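Local atomic coordinates of type I modular polyketide synthase (Streptomyces albus subsp. albus, PDB entry 6IYR), a protein that probably selects and transfers malonyl-type extender units from coenzyme A to an acyl carrier protein in module 8 of salinomycin polyketide assembly. Residues A34-A39 with D148-F153; S38-W43 with L93-E98; A154-E159 with M199-E204; G115-G120 with L438-T443. All blocks are in the same frame, centred on the assembly; numbering follows the deposited sequence.

Interaction 1: A34-A39 with D148-F153; sequences AALTSA and DSSPVF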
loop_
_atom_site.group_PDB
_atom_site.type_symbol
_atom_site.label_atom_id
_atom_site.label_comp_id
_atom_site.label_asym_id
_atom_site.label_seq_id
_atom_site.Cartn_x
_atom_site.Cartn_y
_atom_site.Cartn_z
ATOM N N ALA A 34 -15.536 -13.862 -6.539
ATOM C CA ALA A 34 -14.258 -14.291 -5.998
ATOM C C ALA A 34 -13.368 -13.082 -5.710
ATOM O O ALA A 34 -13.330 -12.107 -6.473
ATOM C CB ALA A 34 -13.568 -15.232 -6.972
ATOM N N ALA A 35 -12.581 -13.183 -4.663
ATOM C CA ALA A 35 -11.517 -12.211 -4.459
ATOM C C ALA A 35 -10.464 -12.311 -5.567
ATOM O O ALA A 35 -10.078 -11.297 -6.173
ATOM C CB ALA A 35 -10.872 -12.433 -3.105
ATOM N N LEU A 36 -9.934 -13.517 -5.771
ATOM C CA LEU A 36 -9.115 -13.767 -6.936
ATOM C C LEU A 36 -9.575 -15.026 -7.627
ATOM O O LEU A 36 -9.940 -16.014 -6.992
ATOM C CB LEU A 36 -7.653 -13.975 -6.566
ATOM C CG LEU A 36 -6.903 -12.775 -6.021
ATOM C CD1 LEU A 36 -5.604 -13.234 -5.373
ATOM C CD2 LEU A 36 -6.638 -11.787 -7.143
ATOM N N THR A 37 -9.272 -15.073 -8.900
ATOM C CA THR A 37 -9.554 -16.231 -9.676
ATOM C C THR A 37 -8.336 -16.490 -10.554
ATOM O O THR A 37 -7.923 -15.626 -11.323
ATOM C CB THR A 37 -10.828 -15.999 -10.487
ATOM O OG1 THR A 37 -11.483 -17.248 -10.685
ATOM C CG2 THR A 37 -10.505 -15.349 -11.815
ATOM N N SER A 38 -7.666 -17.611 -10.305
ATOM C CA SER A 38 -6.359 -17.852 -10.901
ATOM C C SER A 38 -6.108 -19.336 -11.173
ATOM O O SER A 38 -6.684 -20.203 -10.509
ATOM C CB SER A 38 -5.252 -17.358 -9.988
ATOM O OG SER A 38 -4.012 -17.549 -10.631
ATOM N N ALA A 39 -5.199 -19.586 -12.117
ATOM C CA ALA A 39 -4.666 -20.929 -12.423
ATOM C C ALA A 39 -3.583 -21.336 -11.445
ATOM O O ALA A 39 -3.287 -22.515 -11.312
ATOM C CB ALA A 39 -4.085 -20.939 -13.822
ATOM N N ASP A 148 -8.702 -9.051 -14.908
ATOM C CA ASP A 148 -9.203 -10.324 -15.444
ATOM C C ASP A 148 -9.246 -11.428 -14.423
ATOM O O ASP A 148 -10.052 -12.336 -14.517
ATOM C CB ASP A 148 -8.426 -10.748 -16.668
ATOM C CG ASP A 148 -9.088 -10.278 -17.937
ATOM O OD1 ASP A 148 -9.387 -9.067 -18.041
ATOM O OD2 ASP A 148 -9.430 -11.134 -18.777
ATOM N N SER A 149 -8.480 -11.276 -13.359
ATOM C CA SER A 149 -8.343 -12.353 -12.401
ATOM C C SER A 149 -9.063 -12.053 -11.094
ATOM O O SER A 149 -8.822 -12.735 -10.095
ATOM C CB SER A 149 -6.860 -12.636 -12.109
ATOM O OG SER A 149 -6.001 -11.942 -12.984
ATOM N N SER A 150 -9.857 -10.983 -11.065
ATOM C CA SER A 150 -10.480 -10.555 -9.828
ATOM C C SER A 150 -11.745 -9.779 -10.115
ATOM O O SER A 150 -11.679 -8.595 -10.459
ATOM C CB SER A 150 -9.531 -9.679 -9.018
ATOM O OG SER A 150 -10.193 -9.198 -7.864
ATOM N N PRO A 151 -12.903 -10.445 -10.011
ATOM C CA PRO A 151 -14.176 -9.773 -10.128
ATOM C C PRO A 151 -14.309 -8.615 -9.141
ATOM O O PRO A 151 -14.877 -7.598 -9.480
ATOM C CB PRO A 151 -15.175 -10.867 -9.755
ATOM C CG PRO A 151 -14.485 -12.125 -10.134
ATOM C CD PRO A 151 -13.070 -11.884 -9.753
ATOM N N VAL A 152 -13.782 -8.774 -7.935
ATOM C CA VAL A 152 -13.883 -7.723 -6.917
ATOM C C VAL A 152 -13.076 -6.473 -7.302
ATOM O O VAL A 152 -13.590 -5.352 -7.277
ATOM C CB VAL A 152 -13.379 -8.240 -5.565
ATOM C CG1 VAL A 152 -13.296 -7.114 -4.544
ATOM C CG2 VAL A 152 -14.291 -9.344 -5.078
ATOM N N PHE A 153 -11.849 -6.679 -7.773
ATOM C CA PHE A 153 -11.075 -5.578 -8.361
ATOM C C PHE A 153 -11.785 -4.909 -9.481
ATOM O O PHE A 153 -11.876 -3.681 -9.520
ATOM C CB PHE A 153 -9.703 -6.016 -8.838
ATOM C CG PHE A 153 -8.791 -4.866 -9.109
ATOM C CD1 PHE A 153 -8.325 -4.067 -8.053
ATOM C CD2 PHE A 153 -8.582 -4.441 -10.392
ATOM C CE1 PHE A 153 -7.510 -2.966 -8.303
ATOM C CE2 PHE A 153 -7.750 -3.352 -10.661
ATOM C CZ PHE A 153 -7.260 -2.588 -9.623
#
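S150 OG is used in both directions at the tight heart of this contact: it donates to A35 O at 2.7 Å and accepts from F153 N at 3.0 Å. The first bond meets the carbonyl from nearly straight ahead, with a C=O...donor angle of 158°. Setting OG on the far side of CB from the S150 backbone N (chi1 176°) turns the hydroxyl to the A35 carbonyl, and the two bonds together fix its rotation. One step along, T37 N gives its hydrogen to S149 O at 2.7 Å. The same oxygen takes a CA-H...O contact from L36 CA at 3.3 Å, so two successive residues of the extended segment close on a single carbonyl. S150 is the N-cap of helix 151-164, and F153 N is the first-turn amide that it caps. Strand 36-37 meanwhile pairs in parallel with strand 453-454 through R454, so the N-terminal segment, already paired with the C-terminal end, is fastened to the start of a helix of the acyltransferase domain. L36 follows this inner side: its CD2 comes to 4.0 Å from S150 CB, and its side chain also meets L435 and L438 of helix 431-443. Carbon crowds A34 O, with V152 CG2 at 3.2 Å and P151 CD close by. The looser side runs along the partly exposed P151, T37 and S149: A34 CB stands 4.4 Å from P151 CD. A closer touch at that edge is T37 CG2, 3.6 Å from S149 O. Past it, the exposed D148 contributes little beyond its backbone.

Interaction 2: S38-W43 with L93-E98; sequences SALIPW and LAEDRE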
loop_
_atom_site.group_PDB
_atom_site.type_symbol
_atom_site.label_atom_id
_atom_site.label_comp_id
_atom_site.label_asym_id
_atom_site.label_seq_id
_atom_site.Cartn_x
_atom_site.Cartn_y
_atom_site.Cartn_z
ATOM N N SER A 38 -7.666 -17.611 -10.305
ATOM C CA SER A 38 -6.359 -17.852 -10.901
ATOM C C SER A 38 -6.108 -19.336 -11.173
ATOM O O SER A 38 -6.684 -20.203 -10.509
ATOM C CB SER A 38 -5.252 -17.358 -9.988
ATOM O OG SER A 38 -4.012 -17.549 -10.631
ATOM N N ALA A 39 -5.199 -19.586 -12.117
ATOM C CA ALA A 39 -4.666 -20.929 -12.423
ATOM C C ALA A 39 -3.583 -21.336 -11.445
ATOM O O ALA A 39 -3.287 -22.515 -11.312
ATOM C CB ALA A 39 -4.085 -20.939 -13.822
ATOM N N LEU A 40 -2.942 -20.337 -10.831
ATOM C CA LEU A 40 -2.078 -20.530 -9.654
ATOM C C LEU A 40 -2.917 -20.860 -8.441
ATOM O O LEU A 40 -3.780 -20.076 -8.049
ATOM C CB LEU A 40 -1.322 -19.251 -9.349
ATOM C CG LEU A 40 0.148 -19.084 -9.648
ATOM C CD1 LEU A 40 0.677 -18.003 -8.716
ATOM C CD2 LEU A 40 0.926 -20.369 -9.464
ATOM N N ILE A 41 -2.669 -22.034 -7.861
ATOM C CA ILE A 41 -3.428 -22.536 -6.731
ATOM C C ILE A 41 -2.556 -22.648 -5.465
ATOM O O ILE A 41 -1.430 -23.128 -5.515
ATOM C CB ILE A 41 -4.037 -23.899 -7.086
ATOM C CG1 ILE A 41 -5.069 -23.725 -8.194
ATOM C CG2 ILE A 41 -4.720 -24.529 -5.893
ATOM C CD1 ILE A 41 -5.274 -24.988 -9.003
ATOM N N PRO A 42 -3.081 -22.187 -4.322
ATOM C CA PRO A 42 -2.310 -22.211 -3.096
ATOM C C PRO A 42 -2.550 -23.501 -2.331
ATOM O O PRO A 42 -3.702 -23.893 -2.156
ATOM C CB PRO A 42 -2.888 -21.027 -2.304
ATOM C CG PRO A 42 -4.298 -20.951 -2.754
ATOM C CD PRO A 42 -4.258 -21.308 -4.210
ATOM N N TRP A 43 -1.480 -24.128 -1.842
ATOM C CA TRP A 43 -1.636 -25.165 -0.851
ATOM C C TRP A 43 -1.019 -24.633 0.398
ATOM O O TRP A 43 0.137 -24.176 0.373
ATOM C CB TRP A 43 -0.886 -26.443 -1.256
ATOM C CG TRP A 43 -1.475 -27.208 -2.403
ATOM C CD1 TRP A 43 -2.547 -26.871 -3.167
ATOM C CD2 TRP A 43 -0.965 -28.445 -2.942
ATOM N NE1 TRP A 43 -2.753 -27.840 -4.155
ATOM C CE2 TRP A 43 -1.773 -28.796 -4.038
ATOM C CE3 TRP A 43 0.086 -29.292 -2.581
ATOM C CZ2 TRP A 43 -1.549 -29.954 -4.784
ATOM C CZ3 TRP A 43 0.331 -30.425 -3.352
ATOM C CH2 TRP A 43 -0.476 -30.739 -4.437
ATOM N N LEU A 93 2.555 -22.204 -4.243
ATOM C CA LEU A 93 1.639 -21.781 -5.305
ATOM C C LEU A 93 2.132 -22.461 -6.536
ATOM O O LEU A 93 3.280 -22.269 -6.899
ATOM C CB LEU A 93 1.774 -20.281 -5.611
ATOM C CG LEU A 93 1.126 -19.172 -4.797
ATOM C CD1 LEU A 93 0.357 -19.710 -3.618
ATOM C CD2 LEU A 93 2.175 -18.152 -4.392
ATOM N N ALA A 94 1.239 -23.081 -7.281
ATOM C CA ALA A 94 1.651 -23.645 -8.548
ATOM C C ALA A 94 0.399 -23.970 -9.330
ATOM O O ALA A 94 -0.709 -23.969 -8.783
ATOM C CB ALA A 94 2.506 -24.895 -8.318
ATOM N N GLU A 95 0.595 -24.145 -10.630
ATOM C CA GLU A 95 -0.468 -24.371 -11.597
ATOM C C GLU A 95 -0.673 -25.829 -11.872
ATOM O O GLU A 95 -1.735 -26.201 -12.311
ATOM C CB GLU A 95 -0.121 -23.713 -12.928
ATOM C CG GLU A 95 0.376 -22.285 -12.804
ATOM C CD GLU A 95 0.298 -21.513 -14.109
ATOM O OE1 GLU A 95 -0.340 -22.019 -15.049
ATOM O OE2 GLU A 95 0.902 -20.422 -14.196
ATOM N N ASP A 96 0.334 -26.659 -11.614
ATOM C CA ASP A 96 0.224 -28.097 -11.863
ATOM C C ASP A 96 1.013 -28.963 -10.887
ATOM O O ASP A 96 1.851 -28.484 -10.128
ATOM C CB ASP A 96 0.670 -28.397 -13.290
ATOM C CG ASP A 96 2.064 -27.906 -13.582
ATOM O OD1 ASP A 96 2.940 -27.963 -12.704
ATOM O OD2 ASP A 96 2.281 -27.415 -14.692
ATOM N N ARG A 97 0.820 -30.267 -11.016
ATOM C CA ARG A 97 1.546 -31.252 -10.221
ATOM C C ARG A 97 3.030 -30.986 -10.127
ATOM O O ARG A 97 3.625 -31.068 -9.057
ATOM C CB ARG A 97 1.334 -32.645 -10.818
ATOM C CG ARG A 97 1.976 -33.763 -10.027
ATOM C CD ARG A 97 1.541 -35.147 -10.508
ATOM N NE ARG A 97 2.409 -36.165 -9.927
ATOM C CZ ARG A 97 3.655 -36.396 -10.339
ATOM N NH1 ARG A 97 4.131 -35.775 -11.411
ATOM N NH2 ARG A 97 4.384 -37.328 -9.744
ATOM N N GLU A 98 3.650 -30.757 -11.268
ATOM C CA GLU A 98 5.080 -30.672 -11.332
ATOM C C GLU A 98 5.540 -29.398 -10.603
ATOM O O GLU A 98 6.539 -29.413 -9.890
ATOM C CB GLU A 98 5.524 -30.677 -12.804
ATOM C CG GLU A 98 5.267 -32.003 -13.538
ATOM C CD GLU A 98 3.785 -32.390 -13.637
ATOM O OE1 GLU A 98 2.991 -31.550 -14.108
ATOM O OE2 GLU A 98 3.409 -33.549 -13.299
#
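A three-stranded antiparallel sheet with flanking helices, consistent with the ketosynthase-to-acyltransferase linker of modular synthases, has its outer strand 41-47 and central strand 88-94 joined here by I41 and A94, a hydrogen-bonded pair. I41 N donates to A94 O at 2.9 Å with a nearly straight N-H...O angle of 168°. A94 N returns a longer bond to I41 O at 3.2 Å. That same carbonyl oxygen, I41 O, also receives a CA-H...O contact from L93 CA at 3.4 Å. The next pair, P42 with L93, is non-hydrogen-bonded, a place where the missing N-H of proline costs nothing across this strand junction. L93 brings CD1 against P42 CB at 3.7 Å, its second torsion (chi2 2°) directing that branch at the proline. This face continues to W450 beside P42 and T436 beside L93, whereas I41 and A94 share the other face, both touching F100 of helix 97-108. L40 crosses the L93 side chain obliquely and pushes its CD2 tightly onto the backbone, 3.5 Å from A94 CA. Just before it, S38 OG accepts from L40 N, an ST turn that leads the chain into the strand. Where strand 88-94 gives way to helix 97-108, D96 is the N-cap and its OD1 takes the G99 amide. At the exposed end, the E95 carboxylate lies alongside A39, with E95 OE1 4.1 Å from A39 CB.

Interaction 3: A154-E159 with M199-E204; sequences ASRLAE and MVSLAE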
loop_
_atom_site.group_PDB
_atom_site.type_symbol
_atom_site.label_atom_id
_atom_site.label_comp_id
_atom_site.label_asym_id
_atom_site.label_seq_id
_atom_site.Cartn_x
_atom_site.Cartn_y
_atom_site.Cartn_z
ATOM N N ALA A 154 -12.348 -5.697 -10.382
ATOM C CA ALA A 154 -12.856 -5.113 -11.595
ATOM C C ALA A 154 -14.073 -4.279 -11.269
ATOM O O ALA A 154 -14.368 -3.282 -11.940
ATOM C CB ALA A 154 -13.210 -6.180 -12.610
ATOM N N SER A 155 -14.823 -4.688 -10.267
ATOM C CA SER A 155 -16.079 -4.007 -10.071
ATOM C C SER A 155 -15.889 -2.777 -9.163
ATOM O O SER A 155 -16.512 -1.747 -9.373
ATOM C CB SER A 155 -17.129 -4.975 -9.546
ATOM O OG SER A 155 -17.481 -4.645 -8.234
ATOM N N ARG A 156 -14.977 -2.868 -8.210
ATOM C CA ARG A 156 -14.608 -1.693 -7.410
ATOM C C ARG A 156 -13.919 -0.614 -8.240
ATOM O O ARG A 156 -14.239 0.566 -8.128
ATOM C CB ARG A 156 -13.710 -2.121 -6.267
ATOM C CG ARG A 156 -13.506 -1.045 -5.200
ATOM C CD ARG A 156 -14.837 -0.464 -4.760
ATOM N NE ARG A 156 -14.691 0.207 -3.483
ATOM C CZ ARG A 156 -15.603 1.025 -2.968
ATOM N NH1 ARG A 156 -15.400 1.590 -1.794
ATOM N NH2 ARG A 156 -16.704 1.288 -3.623
ATOM N N LEU A 157 -13.052 -1.031 -9.159
ATOM C CA LEU A 157 -12.391 -0.093 -10.040
ATOM C C LEU A 157 -13.378 0.560 -10.985
ATOM O O LEU A 157 -13.258 1.745 -11.246
ATOM C CB LEU A 157 -11.231 -0.745 -10.808
ATOM C CG LEU A 157 -10.279 0.263 -11.450
ATOM C CD1 LEU A 157 -9.264 0.773 -10.434
ATOM C CD2 LEU A 157 -9.573 -0.330 -12.666
ATOM N N ALA A 158 -14.425 -0.156 -11.408
ATOM C CA ALA A 158 -15.444 0.452 -12.287
ATOM C C ALA A 158 -16.293 1.448 -11.507
ATOM O O ALA A 158 -16.696 2.478 -12.039
ATOM C CB ALA A 158 -16.353 -0.598 -12.932
ATOM N N GLU A 159 -16.515 1.160 -10.235
ATOM C CA GLU A 159 -17.149 2.143 -9.360
ATOM C C GLU A 159 -16.271 3.379 -9.190
ATOM O O GLU A 159 -16.799 4.501 -9.107
ATOM C CB GLU A 159 -17.455 1.538 -7.985
ATOM C CG GLU A 159 -18.643 0.584 -7.984
ATOM C CD GLU A 159 -18.709 -0.283 -6.740
ATOM O OE1 GLU A 159 -18.289 0.160 -5.655
ATOM O OE2 GLU A 159 -19.049 -1.464 -6.884
ATOM N N MET A 199 -5.602 2.120 -5.405
ATOM C CA MET A 199 -5.472 1.802 -3.991
ATOM C C MET A 199 -6.823 1.470 -3.328
ATOM O O MET A 199 -6.934 0.510 -2.520
ATOM C CB MET A 199 -4.783 2.932 -3.251
ATOM C CG MET A 199 -3.331 3.203 -3.668
ATOM S SD MET A 199 -2.540 4.374 -2.529
ATOM C CE MET A 199 -3.328 5.866 -3.140
ATOM N N VAL A 200 -7.852 2.235 -3.663
ATOM C CA VAL A 200 -9.189 1.928 -3.149
ATOM C C VAL A 200 -9.594 0.514 -3.605
ATOM O O VAL A 200 -10.140 -0.255 -2.847
ATOM C CB VAL A 200 -10.196 2.976 -3.608
ATOM C CG1 VAL A 200 -11.630 2.548 -3.264
ATOM C CG2 VAL A 200 -9.856 4.304 -2.928
ATOM N N SER A 201 -9.209 0.143 -4.808
ATOM C CA SER A 201 -9.684 -1.095 -5.371
ATOM C C SER A 201 -8.876 -2.278 -4.912
ATOM O O SER A 201 -9.459 -3.299 -4.609
ATOM C CB SER A 201 -9.800 -1.002 -6.868
ATOM O OG SER A 201 -10.821 -0.051 -7.193
ATOM N N LEU A 202 -7.574 -2.094 -4.682
ATOM C CA LEU A 202 -6.757 -3.145 -4.110
ATOM C C LEU A 202 -7.199 -3.459 -2.688
ATOM O O LEU A 202 -7.124 -4.608 -2.232
ATOM C CB LEU A 202 -5.284 -2.738 -4.111
ATOM C CG LEU A 202 -4.612 -2.632 -5.495
ATOM C CD1 LEU A 202 -3.167 -2.244 -5.294
ATOM C CD2 LEU A 202 -4.662 -3.960 -6.251
ATOM N N ALA A 203 -7.596 -2.431 -1.939
ATOM C CA ALA A 203 -7.961 -2.628 -0.538
ATOM C C ALA A 203 -9.195 -3.539 -0.409
ATOM O O ALA A 203 -9.340 -4.287 0.549
ATOM C CB ALA A 203 -8.213 -1.293 0.142
ATOM N N GLU A 204 -10.122 -3.356 -1.334
ATOM C CA GLU A 204 -11.346 -4.108 -1.386
ATOM C C GLU A 204 -11.101 -5.581 -1.739
ATOM O O GLU A 204 -11.728 -6.442 -1.167
ATOM C CB GLU A 204 -12.232 -3.488 -2.434
ATOM C CG GLU A 204 -13.610 -4.093 -2.480
ATOM C CD GLU A 204 -14.464 -3.663 -1.310
ATOM O OE1 GLU A 204 -14.012 -2.859 -0.441
ATOM O OE2 GLU A 204 -15.608 -4.141 -1.274
HETATM O O HOH W 1 -12.613 0.017 -1.583
#
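R156 meets V200, S201 and E204 of helix 188-208 through a water, through carbon and through charge. Of the polar links, the water is the one that spans the gap: R156 NE donates to it at 2.8 Å in the guanidinium plane, and it passes a hydrogen to V200 O, also at 2.8 Å. A weak bond from the same water reaches E204 OE1. The direct charge pairing of R156 lies within its own helix, a salt bridge from R156 NH2 to E159 OE1 at 2.8 Å. E204 OE1 comes no nearer to R156 NE than 4.4 Å and stands well out of the guanidinium plane, so attraction there is electrostatic only, and E204 OE2 forms its salt bridge with R207. In the apolar packing, with CG anti to the backbone N (chi1 -168°), R156 CG lies 3.9 Å from E204 CB; the bend at chi2 (50°) then turns the chain and brings R156 NE against V200 CG1. S201 fills the closest backbone approach: its CB and OG lie against R156 and L157, with L157 CD1 3.7 Å from S201 OG. That hydroxyl is hydrogen-bonded to A197 O, one turn back in its own helix, and its angle to the nearby L157 N is poor. Segments 154-159 and 199-204 run roughly antiparallel (149°), with axes 8.6 Å apart. Helix 235-248 adds L235 against both R156 and V200, while A225 of helix 222-230 packs on V200, placing the pair inside the helical layer of the acyltransferase domain.

Interaction 4: G115-G120 with L438-T443; sequences GVIEGG and LAEAWT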
loop_
_atom_site.group_PDB
_atom_site.type_symbol
_atom_site.label_atom_id
_atom_site.label_comp_id
_atom_site.label_asym_id
_atom_site.label_seq_id
_atom_site.Cartn_x
_atom_site.Cartn_y
_atom_site.Cartn_z
ATOM N N GLY A 115 7.010 -19.040 -5.777
ATOM C CA GLY A 115 5.831 -19.753 -5.298
ATOM C C GLY A 115 6.013 -20.537 -4.012
ATOM O O GLY A 115 5.156 -21.322 -3.642
ATOM N N VAL A 116 7.130 -20.342 -3.334
ATOM C CA VAL A 116 7.291 -20.843 -1.984
ATOM C C VAL A 116 7.293 -19.696 -0.987
ATOM O O VAL A 116 8.182 -18.876 -1.006
ATOM C CB VAL A 116 8.613 -21.588 -1.818
ATOM C CG1 VAL A 116 8.763 -22.047 -0.374
ATOM C CG2 VAL A 116 8.656 -22.789 -2.758
ATOM N N ILE A 117 6.361 -19.733 -0.042
ATOM C CA ILE A 117 6.302 -18.736 1.035
ATOM C C ILE A 117 6.282 -19.434 2.389
ATOM O O ILE A 117 5.486 -20.333 2.607
ATOM C CB ILE A 117 5.034 -17.861 0.902
ATOM C CG1 ILE A 117 4.951 -17.275 -0.517
ATOM C CG2 ILE A 117 5.057 -16.731 1.915
ATOM C CD1 ILE A 117 4.197 -18.167 -1.480
ATOM N N GLU A 118 7.075 -18.941 3.331
ATOM C CA GLU A 118 7.148 -19.532 4.672
ATOM C C GLU A 118 7.323 -18.414 5.699
ATOM O O GLU A 118 7.998 -17.414 5.445
ATOM C CB GLU A 118 8.319 -20.524 4.750
ATOM C CG GLU A 118 8.937 -20.710 6.127
ATOM C CD GLU A 118 10.057 -19.724 6.420
ATOM O OE1 GLU A 118 10.489 -19.647 7.585
ATOM O OE2 GLU A 118 10.532 -19.037 5.494
ATOM N N GLY A 119 6.710 -18.582 6.855
ATOM C CA GLY A 119 6.895 -17.639 7.949
ATOM C C GLY A 119 6.146 -18.127 9.166
ATOM O O GLY A 119 5.383 -19.092 9.076
ATOM N N GLY A 120 6.296 -17.398 10.271
ATOM C CA GLY A 120 5.591 -17.690 11.511
ATOM C C GLY A 120 4.650 -16.580 11.940
ATOM O O GLY A 120 4.900 -15.416 11.657
ATOM N N LEU A 438 -0.963 -12.296 -0.431
ATOM C CA LEU A 438 -1.845 -12.967 0.499
ATOM C C LEU A 438 -1.132 -14.091 1.280
ATOM O O LEU A 438 -1.348 -14.248 2.475
ATOM C CB LEU A 438 -3.041 -13.554 -0.223
ATOM C CG LEU A 438 -3.930 -12.578 -0.965
ATOM C CD1 LEU A 438 -4.874 -13.376 -1.849
ATOM C CD2 LEU A 438 -4.738 -11.735 0.014
ATOM N N ALA A 439 -0.281 -14.866 0.611
ATOM C CA ALA A 439 0.439 -15.954 1.285
ATOM C C ALA A 439 1.361 -15.453 2.361
ATOM O O ALA A 439 1.427 -16.034 3.443
ATOM C CB ALA A 439 1.251 -16.749 0.271
ATOM N N GLU A 440 2.186 -14.468 2.031
ATOM C CA GLU A 440 3.068 -13.867 3.032
ATOM C C GLU A 440 2.264 -13.425 4.223
ATOM O O GLU A 440 2.668 -13.606 5.375
ATOM C CB GLU A 440 3.770 -12.631 2.508
ATOM C CG GLU A 440 4.777 -12.900 1.430
ATOM C CD GLU A 440 5.147 -11.636 0.700
ATOM O OE1 GLU A 440 5.312 -10.593 1.384
ATOM O OE2 GLU A 440 5.211 -11.691 -0.547
ATOM N N ALA A 441 1.185 -12.735 3.940
ATOM C CA ALA A 441 0.352 -12.237 5.034
ATOM C C ALA A 441 -0.107 -13.397 5.899
ATOM O O ALA A 441 0.023 -13.375 7.120
ATOM C CB ALA A 441 -0.850 -11.517 4.490
ATOM N N TRP A 442 -0.742 -14.366 5.262
ATOM C CA TRP A 442 -1.287 -15.525 5.974
ATOM C C TRP A 442 -0.216 -16.236 6.800
ATOM O O TRP A 442 -0.441 -16.560 7.964
ATOM C CB TRP A 442 -1.967 -16.482 4.990
ATOM C CG TRP A 442 -2.540 -17.657 5.651
ATOM C CD1 TRP A 442 -3.758 -17.742 6.234
ATOM C CD2 TRP A 442 -1.888 -18.922 5.882
ATOM N NE1 TRP A 442 -3.907 -18.970 6.835
ATOM C CE2 TRP A 442 -2.796 -19.731 6.584
ATOM C CE3 TRP A 442 -0.671 -19.474 5.468
ATOM C CZ2 TRP A 442 -2.522 -21.063 6.909
ATOM C CZ3 TRP A 442 -0.390 -20.799 5.802
ATOM C CH2 TRP A 442 -1.309 -21.571 6.524
ATOM N N THR A 443 0.999 -16.341 6.281
ATOM C CA THR A 443 2.028 -17.004 7.052
ATOM C C THR A 443 2.350 -16.232 8.305
ATOM O O THR A 443 2.902 -16.791 9.246
ATOM C CB THR A 443 3.324 -17.300 6.255
ATOM O OG1 THR A 443 3.972 -16.094 5.837
ATOM C CG2 THR A 443 3.028 -18.245 5.063
#
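T443 OG1, lying against the backbone of G119, donates to E440 O at 2.8 Å. The bond folds the hydroxyl back onto its own helix at a sharp C=O...donor angle of 115°. Placed between the backbone N and the carbonyl carbon (chi1 64°), OG1 leaves T443 CG2 to turn toward I117, 4.0 Å from I117 CG2. T443 CB rests 3.7 Å from G119 N, an approach possible because glycine offers no side chain on this side of the strand. Strand 116-120 is an outer strand of the three-stranded antiparallel sheet, and helix 431-443 packs on one face of that sheet; segment 438-443 runs nearly along the strand, 24° from it, axes 7.3 Å apart. Central strand 88-94 bonds to I117 through V91 and to G119 through R89, and it backs the same helix: V91 touches A439 and T443, while R89 both bonds to W442 O and makes a cation-pi contact with the W442 ring. I117 supplies most of the apolar side. I117 CD1 touches A439 CB at 3.7 Å, and the other branch, I117 CG2, reaches the helix backbone at 3.7 Å from E440 N, with E440 CG alongside. E118 points away from the helix, and it and V116 meet L107 of helix 97-108. At the far end the backbones close in, T443 O standing 3.2 Å from G120 C.

Interaction 3 is the most buried of the four, two acyltransferase helices joined by carbon packing and a shared water, while the other three are partly buried, each with at least one exposed residue. Interactions 1 and 3 share helix 151-164, with F153 packing on S201 and L202. Interactions 1 and 2 take successive parts of one N-terminal run, first bonding to a helix start, then entering a sheet by regular backbone pairing. Interactions 2 and 4 reach that sheet from its two outer strands and meet where L93 touches G115 and I117; in interaction 4 side-chain packing replaces pairing. L36 against L438 connects interactions 1 and 4.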